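Local atomic coordinates of polyketide synthase (Lyngbya majuscula 19L, PDB entry 3QIT), a protein that releases the polyketide chain in curacin A biosynthesis as a decarboxylating thioesterase, forming a terminal alkene, probably by hydrolysis, sulfate elimination and decarboxylation. Residues Gln84-Arg87 against Val88-Leu92; Leu70-Val73 against Thr74-Ser77. All coordinates share one frame; numbering follows the deposited sequence.

Contact 1: residues Gln84-Arg87 against Val88-Leu92; sequences QIDR and VIQEL
Arg87 and Glu91, one helical turn apart, form a salt bridge in which Arg87 NH1 lies 3.0 Å from Glu91 OE1, while Arg87 NH2 adds a weak bond to the same oxygen. The oxygen sits near the guanidinium plane, at its edge, but is approached on its anti side, and the guanidinium and carboxylate planes are turned 56° apart. Arg87 reaches it by a bend at chi2 (64°), which turns the chain along the helix toward its C-terminal end. One residue back along the helix, Gln90 folds over Asp86: Gln90 NE2 donates to Asp86 O at 3.2 Å from above the carbonyl plane, and only weakly to Asp86 OD1. Asp86 O also takes the backbone N-H of Gln90 (N to O 3.0 Å), so two donors of one residue grip it. These are i to i+4 pairs on the last turns of helix 78-91, which packs beside the central sheet of the alpha/beta hydrolase fold. On the buried side Ile85 CG2 meets Ile89 CD1 at 4.0 Å, and the two side chains rest on helix 104-115 and strand 28-32. Farther out, Arg116 forms a salt bridge with Asp86 OD2, and Leu9 of strand 5-11 touches both Arg87 and Glu91.

Contact 2: residues Leu70-Val73 against Thr74-Ser77; sequences LEMV and TSYS
Leu70 lies over one face of the Tyr76 ring while its backbone N donates to the phenol oxygen, so the same residue holds the ring by its face and by its hydroxyl. The N-H...O bond from Leu70 N to Tyr76 OH is short and nearly straight, 2.9 Å and 166°. Leu70 CB stands 3.7 Å from Tyr76 CZ, and Leu70 CD1 makes a CH-pi contact 4.0 Å from the ring centroid, displaced toward the rim. With Tyr76 CG beside its own backbone N (chi1 -72°), the ring reaches back under Leu70, and Asp202 gives the hydroxyl a second partner. This is the tightly packed part. The other side of the turn is more polar and hydrated: Met72 CG touches Thr74 OG1 at 3.5 Å, and one water joins Met72 N to Ser75 OG. A second water donates to both Val73 O and Tyr76 O. The hydroxyls of Thr74 and Ser75 look to the second subunit, bonding to its Thr80 and Ser75 respectively. Two i to i+3 backbone bonds, Ser75 N to Met72 O at 2.9 Å and Tyr76 N to Val73 O at 3.1 Å, close a short 3-10 turn, followed by Ser77 as N-cap of helix 78-91, in the loop that links strand 55-59 to this helix of the alpha/beta hydrolase fold.

In the fold
Contact 2 precedes contact 1 along the chain: the loop 70-77, with its 3-10 turn, leads into helix 78-91, and contact 1 occupies that helix's final turns. Their centres lie 19 Å apart and their nearest atoms about 7 Å apart; they are joined through the helix and do not touch. The second subunit meets contact 1 only at Asp86, which packs on its Leu148, but comes within reach of five residues of 70-77. In contact 1 the side chain of Ile85 lies near, without touching, the probable nucleophile elbow around Ser103, whose likely partners in a Ser-His-Glu triad are His269 and Glu127.

Contact 1: residues Gln84-Arg87 against Val88-Leu92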
loop_
_atom_site.group_PDB
_atom_site.type_symbol
_atom_site.label_atom_id
_atom_site.label_comp_id
_atom_site.label_asym_id
_atom_site.label_seq_id
_atom_site.Cartn_x
_atom_site.Cartn_y
_atom_site.Cartn_z
ATOM N N GLN B 84 -6.829 -6.045 -7.325
ATOM C CA GLN B 84 -8.016 -5.681 -8.076
ATOM C C GLN B 84 -8.117 -6.556 -9.327
ATOM O O GLN B 84 -9.194 -7.068 -9.628
ATOM C CB GLN B 84 -7.952 -4.188 -8.496
ATOM C CG GLN B 84 -9.199 -3.708 -9.231
ATOM C CD GLN B 84 -9.030 -2.330 -9.900
ATOM O OE1 GLN B 84 -8.036 -1.611 -9.692
ATOM N NE2 GLN B 84 -10.027 -1.961 -10.699
ATOM N N ILE B 85 -7.014 -6.676 -10.074
ATOM C CA ILE B 85 -7.023 -7.538 -11.283
ATOM C C ILE B 85 -7.292 -9.030 -10.933
ATOM O O ILE B 85 -8.069 -9.691 -11.614
ATOM C CB ILE B 85 -5.754 -7.372 -12.121
ATOM C CG1 ILE B 85 -5.687 -5.957 -12.681
ATOM C CG2 ILE B 85 -5.696 -8.413 -13.285
ATOM C CD1 ILE B 85 -4.313 -5.554 -13.144
ATOM N N ASP B 86 -6.666 -9.530 -9.872
ATOM C CA ASP B 86 -6.928 -10.904 -9.369
ATOM C C ASP B 86 -8.421 -11.074 -9.060
ATOM O O ASP B 86 -9.035 -12.088 -9.425
ATOM C CB ASP B 86 -6.104 -11.168 -8.109
ATOM C CG ASP B 86 -5.865 -12.662 -7.826
ATOM O OD1 ASP B 86 -5.828 -13.487 -8.774
ATOM O OD2 ASP B 86 -5.673 -12.999 -6.634
ATOM N N ARG B 87 -9.016 -10.083 -8.396
ATOM C CA ARG B 87 -10.456 -10.133 -8.118
ATOM C C ARG B 87 -11.303 -10.212 -9.400
ATOM O O ARG B 87 -12.264 -10.982 -9.462
ATOM C CB ARG B 87 -10.879 -8.924 -7.274
ATOM C CG ARG B 87 -12.367 -8.879 -6.973
ATOM C CD ARG B 87 -12.767 -10.082 -6.111
ATOM N NE ARG B 87 -14.199 -10.112 -5.846
ATOM C CZ ARG B 87 -15.090 -10.718 -6.627
ATOM N NH1 ARG B 87 -14.694 -11.354 -7.729
ATOM N NH2 ARG B 87 -16.375 -10.701 -6.300
ATOM N N VAL B 88 -10.932 -9.429 -10.420
ATOM C CA VAL B 88 -11.636 -9.434 -11.702
ATOM C C VAL B 88 -11.535 -10.820 -12.355
ATOM O O VAL B 88 -12.538 -11.358 -12.846
ATOM C CB VAL B 88 -11.068 -8.360 -12.677
ATOM C CG1 VAL B 88 -11.700 -8.536 -14.051
ATOM C CG2 VAL B 88 -11.354 -6.935 -12.149
ATOM N N ILE B 89 -10.347 -11.411 -12.318
ATOM C CA ILE B 89 -10.163 -12.766 -12.880
ATOM C C ILE B 89 -11.049 -13.784 -12.175
ATOM O O ILE B 89 -11.680 -14.640 -12.830
ATOM C CB ILE B 89 -8.699 -13.195 -12.861
ATOM C CG1 ILE B 89 -7.928 -12.352 -13.867
ATOM C CG2 ILE B 89 -8.559 -14.700 -13.249
ATOM C CD1 ILE B 89 -6.426 -12.350 -13.659
ATOM N N GLN B 90 -11.131 -13.679 -10.850
ATOM C CA GLN B 90 -11.976 -14.587 -10.074
ATOM C C GLN B 90 -13.442 -14.477 -10.487
ATOM O O GLN B 90 -14.210 -15.427 -10.337
ATOM C CB GLN B 90 -11.839 -14.364 -8.553
ATOM C CG GLN B 90 -10.415 -14.431 -7.959
ATOM C CD GLN B 90 -9.534 -15.558 -8.497
ATOM O OE1 GLN B 90 -9.875 -16.743 -8.391
ATOM N NE2 GLN B 90 -8.373 -15.189 -9.052
ATOM N N GLU B 91 -13.821 -13.326 -11.028
ATOM C CA GLU B 91 -15.194 -13.074 -11.451
ATOM C C GLU B 91 -15.484 -13.633 -12.851
ATOM O O GLU B 91 -16.643 -13.857 -13.203
ATOM C CB GLU B 91 -15.501 -11.571 -11.380
ATOM C CG GLU B 91 -16.984 -11.190 -11.443
ATOM C CD GLU B 91 -17.783 -11.555 -10.192
ATOM O OE1 GLU B 91 -17.208 -12.065 -9.200
ATOM O OE2 GLU B 91 -19.014 -11.335 -10.219
ATOM N N LEU B 92 -14.435 -13.849 -13.642
ATOM C CA LEU B 92 -14.581 -14.321 -15.019
ATOM C C LEU B 92 -14.698 -15.838 -15.054
ATOM O O LEU B 92 -14.407 -16.499 -14.047
ATOM C CB LEU B 92 -13.404 -13.819 -15.892
ATOM C CG LEU B 92 -13.322 -12.290 -15.996
ATOM C CD1 LEU B 92 -12.046 -11.853 -16.743
ATOM C CD2 LEU B 92 -14.576 -11.692 -16.659
#

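Contact 2: residues Leu70-Val73 against Thr74-Ser77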
loop_
_atom_site.group_PDB
_atom_site.type_symbol
_atom_site.label_atom_id
_atom_site.label_comp_id
_atom_site.label_asym_id
_atom_site.label_seq_id
_atom_site.Cartn_x
_atom_site.Cartn_y
_atom_site.Cartn_z
ATOM N N LEU B 70 -9.927 5.803 -4.212
ATOM C CA LEU B 70 -9.544 5.265 -2.914
ATOM C C LEU B 70 -9.383 6.420 -1.936
ATOM O O LEU B 70 -8.520 7.287 -2.123
ATOM C CB LEU B 70 -8.278 4.398 -3.021
ATOM C CG LEU B 70 -8.386 3.291 -4.102
ATOM C CD1 LEU B 70 -7.116 2.442 -4.153
ATOM C CD2 LEU B 70 -9.610 2.398 -3.809
ATOM N N GLU B 71 -10.223 6.426 -0.893
ATOM C CA GLU B 71 -10.305 7.581 0.012
ATOM C C GLU B 71 -9.047 7.747 0.829
ATOM O O GLU B 71 -8.728 8.841 1.288
ATOM C CB GLU B 71 -11.472 7.455 0.981
ATOM C CG GLU B 71 -12.847 7.649 0.377
ATOM C CD GLU B 71 -13.900 7.708 1.468
ATOM O OE1 GLU B 71 -14.500 6.661 1.759
ATOM O OE2 GLU B 71 -14.081 8.788 2.067
ATOM N N MET B 72 -8.331 6.659 1.026
ATOM C CA MET B 72 -7.012 6.799 1.644
ATOM C C MET B 72 -5.920 6.654 0.596
ATOM O O MET B 72 -5.741 5.576 0.019
ATOM C CB MET B 72 -6.802 5.808 2.751
ATOM C CG MET B 72 -5.554 6.211 3.580
ATOM S SD MET B 72 -5.640 5.484 5.148
ATOM C CE MET B 72 -5.775 3.767 4.674
ATOM N N VAL B 73 -5.180 7.740 0.392
ATOM C CA VAL B 73 -4.197 7.859 -0.720
ATOM C C VAL B 73 -3.147 6.751 -0.747
ATOM O O VAL B 73 -2.692 6.350 -1.821
ATOM C CB VAL B 73 -3.422 9.216 -0.632
ATOM C CG1 VAL B 73 -2.414 9.329 -1.784
ATOM C CG2 VAL B 73 -4.375 10.379 -0.663
ATOM N N THR B 74 -2.755 6.279 0.435
ATOM C CA THR B 74 -1.750 5.218 0.551
ATOM C C THR B 74 -2.226 3.872 0.011
ATOM O O THR B 74 -1.440 2.935 -0.138
ATOM C CB THR B 74 -1.259 5.033 1.998
ATOM O OG1 THR B 74 -2.372 4.815 2.869
ATOM C CG2 THR B 74 -0.468 6.240 2.447
ATOM N N SER B 75 -3.512 3.802 -0.296
ATOM C CA SER B 75 -4.129 2.601 -0.883
ATOM C C SER B 75 -3.721 2.418 -2.337
ATOM O O SER B 75 -3.806 1.301 -2.866
ATOM C CB SER B 75 -5.661 2.654 -0.756
ATOM O OG SER B 75 -6.056 2.666 0.619
ATOM N N TYR B 76 -3.309 3.501 -2.999
ATOM C CA TYR B 76 -2.861 3.410 -4.396
ATOM C C TYR B 76 -1.452 2.833 -4.436
ATOM O O TYR B 76 -0.470 3.484 -4.028
ATOM C CB TYR B 76 -2.891 4.785 -5.077
ATOM C CG TYR B 76 -4.278 5.305 -5.377
ATOM C CD1 TYR B 76 -5.078 4.697 -6.341
ATOM C CD2 TYR B 76 -4.789 6.410 -4.698
ATOM C CE1 TYR B 76 -6.353 5.182 -6.622
ATOM C CE2 TYR B 76 -6.081 6.900 -4.957
ATOM C CZ TYR B 76 -6.851 6.277 -5.904
ATOM O OH TYR B 76 -8.095 6.814 -6.160
ATOM N N SER B 77 -1.353 1.593 -4.892
ATOM C CA SER B 77 -0.071 0.893 -4.972
ATOM C C SER B 77 -0.210 -0.156 -6.059
ATOM O O SER B 77 -1.347 -0.535 -6.420
ATOM C CB SER B 77 0.258 0.218 -3.635
ATOM O OG SER B 77 -0.699 -0.800 -3.307
HETATM O O HOH W 1 -8.931 3.738 0.764
HETATM O O HOH W 2 -0.028 6.038 -2.889
#